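Local coordinates for B-agarase (Saccharophagus degradans, PDB 4BQ2), which hydrolyses agarose as a family 50 exo-beta-agarase, cleaving beta-linkages of the galactan from chain ends, at residues A[568-571]-A[572-575]; A[609-612]-A[613-617]; A[302-305]-A[306-309]; A[308-311]-A[312-316]. All coordinates share one frame; numbering follows the deposited sequence.

Interaction 1 of 4, residues A[568-571]-A[572-575]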
ATOM      1  N   ARG A 568      22.923  14.613 -14.996  1.00 19.80           N
ATOM      2  CA  ARG A 568      22.365  14.479 -13.651  1.00 20.50           C
ATOM      3  C   ARG A 568      22.013  15.837 -12.984  1.00 20.90           C
ATOM      4  O   ARG A 568      20.912  16.005 -12.423  1.00 20.79           O
ATOM      5  CB  ARG A 568      23.311  13.679 -12.754  1.00 21.14           C
ATOM      6  CG  ARG A 568      22.741  13.429 -11.382  1.00 21.29           C
ATOM      7  CD  ARG A 568      23.759  12.723 -10.480  1.00 24.50           C
ATOM      8  NE  ARG A 568      24.295  11.525 -11.130  1.00 25.39           N
ATOM      9  CZ  ARG A 568      23.719  10.324 -11.100  1.00 27.74           C
ATOM     10  NH1 ARG A 568      22.580  10.143 -10.429  1.00 29.60           N
ATOM     11  NH2 ARG A 568      24.281   9.304 -11.747  1.00 25.84           N
ATOM     12  N   ALA A 569      22.938  16.799 -13.047  1.00 20.97           N
ATOM     13  CA  ALA A 569      22.714  18.122 -12.442  1.00 20.91           C
ATOM     14  C   ALA A 569      21.479  18.780 -13.044  1.00 19.62           C
ATOM     15  O   ALA A 569      20.672  19.388 -12.331  1.00 21.02           O
ATOM     16  CB  ALA A 569      23.938  19.019 -12.629  1.00 21.18           C
ATOM     17  N   ASP A 570      21.332  18.641 -14.352  1.00 20.13           N
ATOM     18  CA  ASP A 570      20.200  19.184 -15.082  1.00 21.37           C
ATOM     19  C   ASP A 570      18.885  18.483 -14.755  1.00 21.25           C
ATOM     20  O   ASP A 570      17.836  19.153 -14.577  1.00 20.16           O
ATOM     21  CB  ASP A 570      20.470  19.184 -16.598  1.00 23.31           C
ATOM     22  CG  ASP A 570      21.527  20.225 -17.004  1.00 24.87           C
ATOM     23  OD1 ASP A 570      21.745  21.177 -16.232  1.00 24.56           O
ATOM     24  OD2 ASP A 570      22.126  20.095 -18.090  1.00 26.19           O
ATOM     25  N   TYR A 571      18.914  17.156 -14.689  1.00 19.86           N
ATOM     26  CA  TYR A 571      17.694  16.434 -14.342  1.00 19.75           C
ATOM     27  C   TYR A 571      17.289  16.790 -12.914  1.00 20.10           C
ATOM     28  O   TYR A 571      16.104  16.994 -12.647  1.00 20.19           O
ATOM     29  CB  TYR A 571      17.890  14.931 -14.436  1.00 19.88           C
ATOM     30  CG  TYR A 571      18.208  14.369 -15.802  1.00 19.73           C
ATOM     31  CD1 TYR A 571      17.911  15.069 -16.977  1.00 20.45           C
ATOM     32  CD2 TYR A 571      18.785  13.098 -15.911  1.00 22.10           C
ATOM     33  CE1 TYR A 571      18.168  14.506 -18.215  1.00 20.96           C
ATOM     34  CE2 TYR A 571      19.077  12.540 -17.142  1.00 21.51           C
ATOM     35  CZ  TYR A 571      18.768  13.253 -18.291  1.00 20.93           C
ATOM     36  OH  TYR A 571      19.049  12.701 -19.514  1.00 23.33           O
ATOM     37  N   SER A 572      18.281  16.897 -12.021  1.00 19.19           N
ATOM     38  CA  SER A 572      18.035  17.279 -10.620  1.00 19.59           C
ATOM     39  C   SER A 572      17.362  18.662 -10.542  1.00 20.98           C
ATOM     40  O   SER A 572      16.352  18.827  -9.859  1.00 18.41           O
ATOM     41  CB  SER A 572      19.316  17.272  -9.794  1.00 19.72           C
ATOM     42  OG  SER A 572      19.014  17.534  -8.422  1.00 22.63           O
ATOM     43  N   MET A 573      17.913  19.633 -11.269  1.00 20.42           N
ATOM     44  CA  MET A 573      17.371  20.981 -11.310  1.00 21.73           C
ATOM     45  C   MET A 573      15.911  21.002 -11.832  1.00 21.53           C
ATOM     46  O   MET A 573      15.048  21.713 -11.277  1.00 21.36           O
ATOM     47  CB  MET A 573      18.274  21.886 -12.185  1.00 23.71           C
ATOM     48  CG  MET A 573      17.625  23.206 -12.586  1.00 28.05           C
ATOM     49  SD  MET A 573      18.724  24.256 -13.556  1.00 34.69           S
ATOM     50  CE  MET A 573      18.388  23.598 -15.187  1.00 28.47           C
ATOM     51  N   LEU A 574      15.659  20.250 -12.900  1.00 20.76           N
ATOM     52  CA  LEU A 574      14.330  20.186 -13.532  1.00 20.41           C
ATOM     53  C   LEU A 574      13.293  19.480 -12.635  1.00 21.65           C
ATOM     54  O   LEU A 574      12.119  19.905 -12.552  1.00 19.29           O
ATOM     55  CB  LEU A 574      14.401  19.483 -14.892  1.00 21.33           C
ATOM     56  CG  LEU A 574      15.348  20.139 -15.913  1.00 22.03           C
ATOM     57  CD1 LEU A 574      15.326  19.393 -17.230  1.00 21.12           C
ATOM     58  CD2 LEU A 574      15.054  21.613 -16.101  1.00 22.17           C
ATOM     59  N   LEU A 575      13.727  18.399 -11.985  1.00 20.05           N
ATOM     60  CA  LEU A 575      12.856  17.693 -11.032  1.00 19.12           C
ATOM     61  C   LEU A 575      12.493  18.612  -9.861  1.00 19.80           C
ATOM     62  O   LEU A 575      11.336  18.645  -9.448  1.00 19.78           O
ATOM     63  CB  LEU A 575      13.471  16.364 -10.527  1.00 18.27           C
ATOM     64  CG  LEU A 575      12.516  15.435  -9.731  1.00 17.28           C
ATOM     65  CD1 LEU A 575      11.201  15.190 -10.493  1.00 16.73           C
ATOM     66  CD2 LEU A 575      13.162  14.118  -9.352  1.00 16.57           C
TER
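Two successive turns near the start of the long alpha-helix 565-593 meet here, Arg568 to Tyr571 followed by Ser572 to Leu575. The evidence for regular alpha geometry is four consecutive i to i+4 bonds. Ser572 N donates to Arg568 O at 2.8 Å, with an N-H...O angle of 162°, and Met573 N reaches Ala569 O at 3.0 Å. Leu574 N bonds to Asp570 O and Leu575 N to Tyr571 O, and no N-H...O angle in the set falls below 158°.

The side chains leave the helix on different sides. Tyr571 and Leu574 turn to helix 505-511, where both touch Leu511, while Met573 packs on Leu528 of helix 519-532. Asp570 is buried, and its carboxylate is gripped from outside the two turns: OD1 by a salt bridge to Lys531, OD2 by hydrogen bonds from Tyr532 and Trp542. That network ties helix 565-593 to the 519-542 region. Within the contact, the carboxylate has the end of Met573 beside it, Met573 CE lying 4.3 Å from Asp570 OD1.

The tightest side-chain approach belongs to Leu574. Its CG sits anti to its own carbonyl carbon (chi1 -59°), which carries the branch point back along the helix until Leu574 CG lies 3.0 Å from Asp570 O.

Interaction 2 of 4, residues A[609-612]-A[613-617]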
ATOM      1  N   MET A 609      10.007   8.717  -3.806  1.00 21.07           N
ATOM      2  CA  MET A 609      10.492   9.853  -3.009  1.00 20.11           C
ATOM      3  C   MET A 609      11.938  10.321  -3.333  1.00 19.26           C
ATOM      4  O   MET A 609      12.781  10.410  -2.416  1.00 18.75           O
ATOM      5  CB  MET A 609      10.342   9.553  -1.515  1.00 20.43           C
ATOM      6  CG  MET A 609      10.977   8.231  -1.077  1.00 22.09           C
ATOM      7  SD  MET A 609      10.650   7.835   0.663  1.00 25.54           S
ATOM      8  CE  MET A 609      11.750   8.946   1.561  1.00 22.20           C
ATOM      9  N   PRO A 610      12.216  10.650  -4.600  1.00 19.82           N
ATOM     10  CA  PRO A 610      13.526  11.246  -4.886  1.00 20.69           C
ATOM     11  C   PRO A 610      13.706  12.494  -4.028  1.00 20.67           C
ATOM     12  O   PRO A 610      12.719  13.222  -3.777  1.00 18.44           O
ATOM     13  CB  PRO A 610      13.425  11.670  -6.352  1.00 21.35           C
ATOM     14  CG  PRO A 610      12.163  11.104  -6.889  1.00 20.72           C
ATOM     15  CD  PRO A 610      11.276  10.811  -5.719  1.00 20.53           C
ATOM     16  N   MET A 611      14.927  12.715  -3.541  1.00 19.16           N
ATOM     17  CA  MET A 611      15.166  13.799  -2.597  1.00 20.05           C
ATOM     18  C   MET A 611      14.769  15.184  -3.101  1.00 18.51           C
ATOM     19  O   MET A 611      14.417  16.036  -2.311  1.00 17.21           O
ATOM     20  CB  MET A 611      16.608  13.782  -2.091  1.00 24.23           C
ATOM     21  CG  MET A 611      16.727  14.038  -0.589  1.00 34.27           C
ATOM     22  SD  MET A 611      15.712  13.008   0.520  1.00 35.57           S
ATOM     23  CE  MET A 611      16.699  11.536   0.778  1.00 39.59           C
ATOM     24  N   GLU A 612      14.822  15.414  -4.409  1.00 17.03           N
ATOM     25  CA  GLU A 612      14.456  16.713  -4.938  1.00 18.99           C
ATOM     26  C   GLU A 612      12.989  17.013  -4.622  1.00 18.36           C
ATOM     27  O   GLU A 612      12.619  18.155  -4.354  1.00 20.29           O
ATOM     28  CB  GLU A 612      14.690  16.778  -6.451  1.00 19.34           C
ATOM     29  CG  GLU A 612      16.170  16.745  -6.828  1.00 19.97           C
ATOM     30  CD  GLU A 612      16.756  15.366  -7.084  1.00 22.80           C
ATOM     31  OE1 GLU A 612      16.156  14.316  -6.709  1.00 21.17           O
ATOM     32  OE2 GLU A 612      17.859  15.338  -7.713  1.00 24.23           O
ATOM     33  N   VAL A 613      12.169  15.965  -4.639  1.00 18.36           N
ATOM     34  CA  VAL A 613      10.742  16.082  -4.425  1.00 17.41           C
ATOM     35  C   VAL A 613      10.448  16.191  -2.927  1.00 18.33           C
ATOM     36  O   VAL A 613       9.556  16.966  -2.507  1.00 19.01           O
ATOM     37  CB  VAL A 613      10.022  14.868  -5.056  1.00 18.40           C
ATOM     38  CG1 VAL A 613       8.537  14.935  -4.779  1.00 19.74           C
ATOM     39  CG2 VAL A 613      10.244  14.877  -6.563  1.00 17.78           C
ATOM     40  N   VAL A 614      11.203  15.447  -2.126  1.00 16.47           N
ATOM     41  CA  VAL A 614      11.061  15.526  -0.678  1.00 18.28           C
ATOM     42  C   VAL A 614      11.403  16.948  -0.206  1.00 18.87           C
ATOM     43  O   VAL A 614      10.688  17.526   0.603  1.00 17.82           O
ATOM     44  CB  VAL A 614      11.956  14.507   0.054  1.00 17.85           C
ATOM     45  CG1 VAL A 614      11.738  14.628   1.545  1.00 19.28           C
ATOM     46  CG2 VAL A 614      11.647  13.056  -0.376  1.00 17.75           C
ATOM     47  N   LYS A 615      12.474  17.528  -0.740  1.00 19.17           N
ATOM     48  CA  LYS A 615      12.877  18.885  -0.290  1.00 19.91           C
ATOM     49  C   LYS A 615      11.848  19.950  -0.692  1.00 20.02           C
ATOM     50  O   LYS A 615      11.579  20.894   0.064  1.00 18.54           O
ATOM     51  CB  LYS A 615      14.262  19.214  -0.824  1.00 22.01           C
ATOM     52  CG  LYS A 615      15.348  18.435  -0.076  1.00 24.81           C
ATOM     53  CD  LYS A 615      16.688  18.510  -0.799  1.00 30.95           C
ATOM     54  CE  LYS A 615      17.846  18.114   0.102  1.00 32.12           C
ATOM     55  NZ  LYS A 615      19.118  18.057  -0.675  1.00 35.48           N
ATOM     56  N   ALA A 616      11.231  19.746  -1.853  1.00 19.18           N
ATOM     57  CA  ALA A 616      10.135  20.595  -2.318  1.00 20.40           C
ATOM     58  C   ALA A 616       8.962  20.542  -1.345  1.00 20.13           C
ATOM     59  O   ALA A 616       8.406  21.579  -0.984  1.00 19.56           O
ATOM     60  CB  ALA A 616       9.699  20.201  -3.740  1.00 19.40           C
ATOM     61  N   ALA A 617       8.603  19.334  -0.900  1.00 20.56           N
ATOM     62  CA  ALA A 617       7.521  19.160   0.065  1.00 20.28           C
ATOM     63  C   ALA A 617       7.893  19.823   1.394  1.00 19.24           C
ATOM     64  O   ALA A 617       7.056  20.450   2.058  1.00 18.41           O
ATOM     65  CB  ALA A 617       7.220  17.678   0.262  1.00 17.88           C
TER
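Met609, Pro610 and Met611 meet Val613, Val614 and Lys615 where the chain enters helix 611-620. The backbone bonds come first. Pro610, at the N-cap position, offers its carbonyl to two donors: Val614 N at 3.2 Å lies in the carbonyl plane, whereas Val613 N at 2.9 Å stands above that plane and makes the more bent bond (N-H...O 137°). Lys615 N to Met611 O, at 2.9 Å, continues with i to i+4 spacing, followed by Ala616 N to Glu612 O.

Apolar contacts gather on Val614. Its CG2, anti to the carbonyl carbon, is directed back to the loop, 3.9 Å from Met609 CB. Met611, bent at chi2 and chi3, brings SD to 4.1 Å from Val614 CB, the two side chains crossing at a slant. On another side of the turn Val613 CG2 approaches Pro610 CG at 4.2 Å. Further round, Ala616 rests on Ala579 of helix 565-593, and Val614 on Leu644 and Tyr626.

Among the polar groups, Glu612 directs OE2 outside the segments, to the hydroxyls of Tyr504 and of Ser572 on helix 565-593. The whole is the first turn of an alpha-helix with proline at its N-cap, wedged between helix 565-593 and strand 624-627.

Interaction 3 of 4, residues A[302-305]-A[306-309]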
ATOM      1  N   TYR A 302     -23.881  -4.222 -16.624  1.00 27.07           N
ATOM      2  CA  TYR A 302     -25.187  -3.653 -16.903  1.00 29.75           C
ATOM      3  C   TYR A 302     -25.154  -3.001 -18.278  1.00 30.48           C
ATOM      4  O   TYR A 302     -24.076  -2.650 -18.776  1.00 29.70           O
ATOM      5  CB  TYR A 302     -25.557  -2.597 -15.852  1.00 29.79           C
ATOM      6  CG  TYR A 302     -25.594  -3.105 -14.409  1.00 30.16           C
ATOM      7  CD1 TYR A 302     -25.993  -4.409 -14.108  1.00 29.68           C
ATOM      8  CD2 TYR A 302     -25.237  -2.268 -13.344  1.00 28.90           C
ATOM      9  CE1 TYR A 302     -26.022  -4.868 -12.791  1.00 28.65           C
ATOM     10  CE2 TYR A 302     -25.261  -2.729 -12.033  1.00 30.58           C
ATOM     11  CZ  TYR A 302     -25.663  -4.029 -11.768  1.00 27.83           C
ATOM     12  OH  TYR A 302     -25.701  -4.481 -10.472  1.00 26.88           O
ATOM     13  N   ASP A 303     -26.309  -2.859 -18.920  0.50 31.40           N
ATOM     14  CA  ASP A 303     -26.317  -2.181 -20.213  0.50 34.26           C
ATOM     15  C   ASP A 303     -26.168  -0.672 -19.966  0.50 34.48           C
ATOM     16  O   ASP A 303     -26.895  -0.071 -19.169  0.50 35.76           O
ATOM     17  CB  ASP A 303     -27.521  -2.589 -21.079  0.50 35.53           C
ATOM     18  CG  ASP A 303     -27.307  -3.950 -21.788  0.50 37.89           C
ATOM     19  OD1 ASP A 303     -26.561  -4.009 -22.790  0.50 37.56           O
ATOM     20  OD2 ASP A 303     -27.877  -4.970 -21.342  0.50 38.21           O
ATOM     21  N   GLN A 304     -25.175  -0.097 -20.635  1.00 32.43           N
ATOM     22  CA  GLN A 304     -24.620   1.230 -20.347  1.00 35.54           C
ATOM     23  C   GLN A 304     -25.616   2.390 -20.387  1.00 35.35           C
ATOM     24  O   GLN A 304     -25.376   3.425 -19.753  1.00 36.62           O
ATOM     25  CB  GLN A 304     -23.372   1.511 -21.198  1.00 36.81           C
ATOM     26  CG  GLN A 304     -22.260   0.490 -20.971  1.00 34.71           C
ATOM     27  CD  GLN A 304     -21.729   0.492 -19.534  1.00 35.09           C
ATOM     28  OE1 GLN A 304     -21.942  -0.458 -18.773  1.00 35.09           O
ATOM     29  NE2 GLN A 304     -21.042   1.559 -19.160  1.00 35.19           N
ATOM     30  N   ALA A 305     -26.734   2.209 -21.090  1.00 32.98           N
ATOM     31  CA  ALA A 305     -27.789   3.234 -21.147  1.00 33.09           C
ATOM     32  C   ALA A 305     -28.416   3.488 -19.767  1.00 33.54           C
ATOM     33  O   ALA A 305     -29.088   4.511 -19.539  1.00 32.89           O
ATOM     34  CB  ALA A 305     -28.867   2.830 -22.153  1.00 32.72           C
ATOM     35  N   THR A 306     -28.189   2.552 -18.847  1.00 33.13           N
ATOM     36  CA  THR A 306     -28.776   2.610 -17.522  1.00 33.44           C
ATOM     37  C   THR A 306     -27.778   3.059 -16.474  1.00 34.39           C
ATOM     38  O   THR A 306     -28.153   3.238 -15.325  1.00 34.59           O
ATOM     39  CB  THR A 306     -29.374   1.245 -17.074  1.00 34.77           C
ATOM     40  OG1 THR A 306     -28.316   0.301 -16.812  1.00 34.89           O
ATOM     41  CG2 THR A 306     -30.339   0.699 -18.129  1.00 34.00           C
ATOM     42  N   VAL A 307     -26.519   3.235 -16.866  1.00 33.06           N
ATOM     43  CA  VAL A 307     -25.498   3.706 -15.939  1.00 34.60           C
ATOM     44  C   VAL A 307     -25.226   5.212 -16.090  1.00 33.66           C
ATOM     45  O   VAL A 307     -24.839   5.680 -17.167  1.00 32.66           O
ATOM     46  CB  VAL A 307     -24.188   2.912 -16.120  1.00 33.74           C
ATOM     47  CG1 VAL A 307     -23.159   3.327 -15.062  1.00 34.94           C
ATOM     48  CG2 VAL A 307     -24.461   1.411 -16.069  1.00 32.77           C
ATOM     49  N   ALA A 308     -25.420   5.972 -15.013  1.00 37.05           N
ATOM     50  CA  ALA A 308     -25.063   7.395 -15.024  1.00 39.52           C
ATOM     51  C   ALA A 308     -23.556   7.541 -15.276  1.00 40.79           C
ATOM     52  O   ALA A 308     -22.752   6.778 -14.737  1.00 41.26           O
ATOM     53  CB  ALA A 308     -25.472   8.076 -13.717  1.00 40.14           C
ATOM     54  N   GLN A 309     -23.174   8.490 -16.118  1.00 41.31           N
ATOM     55  CA  GLN A 309     -21.756   8.710 -16.368  1.00 44.05           C
ATOM     56  C   GLN A 309     -21.216   9.791 -15.437  1.00 41.97           C
ATOM     57  O   GLN A 309     -21.973  10.629 -14.955  1.00 38.35           O
ATOM     58  CB  GLN A 309     -21.486   9.046 -17.839  1.00 48.83           C
ATOM     59  CG  GLN A 309     -20.034   8.810 -18.276  1.00 56.03           C
ATOM     60  CD  GLN A 309     -19.430   7.504 -17.741  1.00 58.55           C
ATOM     61  OE1 GLN A 309     -18.552   7.524 -16.864  1.00 55.62           O
ATOM     62  NE2 GLN A 309     -19.900   6.363 -18.265  1.00 56.74           N
TER
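Thr306 closes tightly on Asp303 in the loop that follows strand 296-301. Asp303 O receives two bonds from the one residue: Thr306 N at 2.9 Å, with an N-H...O angle of 160°, and Thr306 OG1 at 2.8 Å. Both donors lie somewhat off the carbonyl plane. The hydroxyl gets there because chi1 of 71° sets OG1 between the backbone N and the carbonyl carbon, bringing it round beside the amide. OG1 is also hydrogen-bonded to Ser330, which joins the turn to helix 328-332. A second backbone bond, Val307 N to Gln304 O at 3.1 Å, has its donor well above the carbonyl plane, 69° out of it, unlike the pair on Asp303 O.

Away from this polar centre the contact is looser. Val307 CG2 stands 4.2 Å from Tyr302 CB, and the Gln304 and Val307 side chains run side by side, pointing the same way and both touching Tyr361. Tyr302 is buried; its ring leads away from the turn to meet Tyr361, and its hydroxyl bonds to Glu374. Asp303 and Ala305 belong to the exposed side.

The i to i+3 bonds, and the backbone angles of Gln304 and Ala305, mark a single 3-10 turn, reinforced by a threonine hydroxyl, just beyond an inner strand of the four-stranded antiparallel sheet 335-336/296-301/373-376/359-362.

Interaction 4 of 4, residues A[308-311]-A[312-316]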
ATOM      1  N   ALA A 308     -25.420   5.972 -15.013  1.00 37.05           N
ATOM      2  CA  ALA A 308     -25.063   7.395 -15.024  1.00 39.52           C
ATOM      3  C   ALA A 308     -23.556   7.541 -15.276  1.00 40.79           C
ATOM      4  O   ALA A 308     -22.752   6.778 -14.737  1.00 41.26           O
ATOM      5  CB  ALA A 308     -25.472   8.076 -13.717  1.00 40.14           C
ATOM      6  N   GLN A 309     -23.174   8.490 -16.118  1.00 41.31           N
ATOM      7  CA  GLN A 309     -21.756   8.710 -16.368  1.00 44.05           C
ATOM      8  C   GLN A 309     -21.216   9.791 -15.437  1.00 41.97           C
ATOM      9  O   GLN A 309     -21.973  10.629 -14.955  1.00 38.35           O
ATOM     10  CB  GLN A 309     -21.486   9.046 -17.839  1.00 48.83           C
ATOM     11  CG  GLN A 309     -20.034   8.810 -18.276  1.00 56.03           C
ATOM     12  CD  GLN A 309     -19.430   7.504 -17.741  1.00 58.55           C
ATOM     13  OE1 GLN A 309     -18.552   7.524 -16.864  1.00 55.62           O
ATOM     14  NE2 GLN A 309     -19.900   6.363 -18.265  1.00 56.74           N
ATOM     15  N   ARG A 310     -19.914   9.741 -15.161  1.00 41.20           N
ATOM     16  CA  ARG A 310     -19.257  10.760 -14.340  1.00 42.68           C
ATOM     17  C   ARG A 310     -19.350  12.153 -14.986  1.00 43.43           C
ATOM     18  O   ARG A 310     -19.360  12.280 -16.218  1.00 44.38           O
ATOM     19  CB  ARG A 310     -17.782  10.402 -14.132  1.00 39.79           C
ATOM     20  CG  ARG A 310     -17.525   9.107 -13.367  1.00 37.34           C
ATOM     21  CD  ARG A 310     -16.033   8.792 -13.297  1.00 34.03           C
ATOM     22  NE  ARG A 310     -15.270   9.949 -12.801  1.00 31.99           N
ATOM     23  CZ  ARG A 310     -15.104  10.251 -11.509  1.00 31.49           C
ATOM     24  NH1 ARG A 310     -15.621   9.462 -10.559  1.00 28.05           N
ATOM     25  NH2 ARG A 310     -14.406  11.336 -11.166  1.00 29.44           N
ATOM     26  N   SER A 311     -19.445  13.173 -14.136  1.00 42.57           N
ATOM     27  CA  SER A 311     -19.266  14.571 -14.527  1.00 41.77           C
ATOM     28  C   SER A 311     -17.752  14.888 -14.596  1.00 43.77           C
ATOM     29  O   SER A 311     -16.963  14.493 -13.701  1.00 34.96           O
ATOM     30  CB  SER A 311     -19.983  15.484 -13.520  1.00 44.37           C
ATOM     31  OG  SER A 311     -19.400  16.785 -13.442  1.00 45.77           O
ATOM     32  N   ALA A 312     -17.350  15.586 -15.663  1.00 40.27           N
ATOM     33  CA  ALA A 312     -15.946  15.925 -15.875  1.00 41.73           C
ATOM     34  C   ALA A 312     -15.402  16.867 -14.788  1.00 38.93           C
ATOM     35  O   ALA A 312     -14.190  16.928 -14.572  1.00 38.44           O
ATOM     36  CB  ALA A 312     -15.732  16.512 -17.273  1.00 42.31           C
ATOM     37  N   ASP A 313     -16.299  17.578 -14.106  1.00 35.15           N
ATOM     38  CA  ASP A 313     -15.900  18.511 -13.045  1.00 36.43           C
ATOM     39  C   ASP A 313     -15.834  17.882 -11.634  1.00 31.38           C
ATOM     40  O   ASP A 313     -15.471  18.571 -10.684  1.00 28.36           O
ATOM     41  CB  ASP A 313     -16.826  19.737 -13.018  1.00 39.04           C
ATOM     42  CG  ASP A 313     -16.646  20.633 -14.227  1.00 46.51           C
ATOM     43  OD1 ASP A 313     -15.607  20.517 -14.926  1.00 49.68           O
ATOM     44  OD2 ASP A 313     -17.552  21.465 -14.474  1.00 52.60           O
ATOM     45  N   ASP A 314     -16.193  16.594 -11.502  1.00 28.27           N
ATOM     46  CA  ASP A 314     -16.190  15.916 -10.190  1.00 26.71           C
ATOM     47  C   ASP A 314     -14.765  15.940  -9.613  1.00 25.95           C
ATOM     48  O   ASP A 314     -13.787  15.707 -10.353  1.00 23.09           O
ATOM     49  CB  ASP A 314     -16.675  14.466 -10.343  1.00 29.55           C
ATOM     50  CG  ASP A 314     -17.026  13.794  -8.997  1.00 31.52           C
ATOM     51  OD1 ASP A 314     -16.620  14.271  -7.904  1.00 27.71           O
ATOM     52  OD2 ASP A 314     -17.754  12.768  -9.053  1.00 33.18           O
ATOM     53  N   VAL A 315     -14.644  16.229  -8.310  1.00 22.58           N
ATOM     54  CA  VAL A 315     -13.313  16.297  -7.681  1.00 23.55           C
ATOM     55  C   VAL A 315     -12.875  14.934  -7.141  1.00 23.14           C
ATOM     56  O   VAL A 315     -11.729  14.774  -6.698  1.00 24.13           O
ATOM     57  CB  VAL A 315     -13.244  17.354  -6.524  1.00 22.99           C
ATOM     58  CG1 VAL A 315     -13.467  18.769  -7.049  1.00 23.69           C
ATOM     59  CG2 VAL A 315     -14.227  17.019  -5.406  1.00 22.45           C
ATOM     60  N   THR A 316     -13.790  13.962  -7.180  1.00 22.03           N
ATOM     61  CA  THR A 316     -13.579  12.664  -6.555  1.00 21.22           C
ATOM     62  C   THR A 316     -13.356  11.574  -7.615  1.00 21.22           C
ATOM     63  O   THR A 316     -14.218  11.365  -8.486  1.00 23.15           O
ATOM     64  CB  THR A 316     -14.769  12.317  -5.634  1.00 20.76           C
ATOM     65  OG1 THR A 316     -14.950  13.384  -4.679  1.00 19.11           O
ATOM     66  CG2 THR A 316     -14.547  10.968  -4.905  1.00 21.79           C
TER
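From Ser311 to Asp314 the backbone folds into a type I beta turn, closed by Asp314 N to Ser311 O at 3.1 Å with an N-H...O angle of 164° and the donor above the carbonyl plane. Within the turn, Ser311 OG accepts from Asp313 N at 3.3 Å; its chi1 of 153° swings the hydroxyl to the carbonyl side, over the amides that follow.

A second polar device succeeds the first. Asp314 OD1 takes a hydrogen bond from Thr316 N at 2.9 Å, the pattern of an Asx turn, with the donor approaching from above the carboxylate plane. The other oxygen, OD2, forms a salt bridge with Lys321. The beta turn and Asx turn thus lie in series in the surface loop between strand 296-301 and helix 328-332.

Arg310 spans both. Its chain bends at chi3 and brings the guanidinium edge-on to Thr316 O: NH2 donates to that oxygen at 2.7 Å, with the oxygen only 4° out of the guanidinium plane, and NH1 adds a weak bond at 3.1 Å. NH1 also pairs with Glu318. Toward the guanidinium, the Asp314 carboxylate probably acts through charge only, since no N-H points at OD2, 4.2 Å from Arg310 NH2 and well off the plane.

Interactions 1 and 2 are partly buried and belong to neighbouring helices, 565-593 and 611-620, that touch directly: Ser572 OG lies 2.6 Å from Glu612 OE2, a probable hydrogen bond, and Leu575 CG packs 3.9 Å from Val613 CG2. Interactions 3 and 4 are surface contacts in the single loop between strand 296-301 and helix 328-332, sharing Ala308 and Gln309. Interaction 1 is held by i to i+4 backbone bonds, its side chains packing mostly on other helices; interaction 2 adds an i to i+3 bond at Pro610 O and apolar contacts round Val614. In the loop, side-chain oxygens and a guanidinium supplement i to i+3 bonds. The nearest atoms of interactions 2 and 4 are about 20 Å apart.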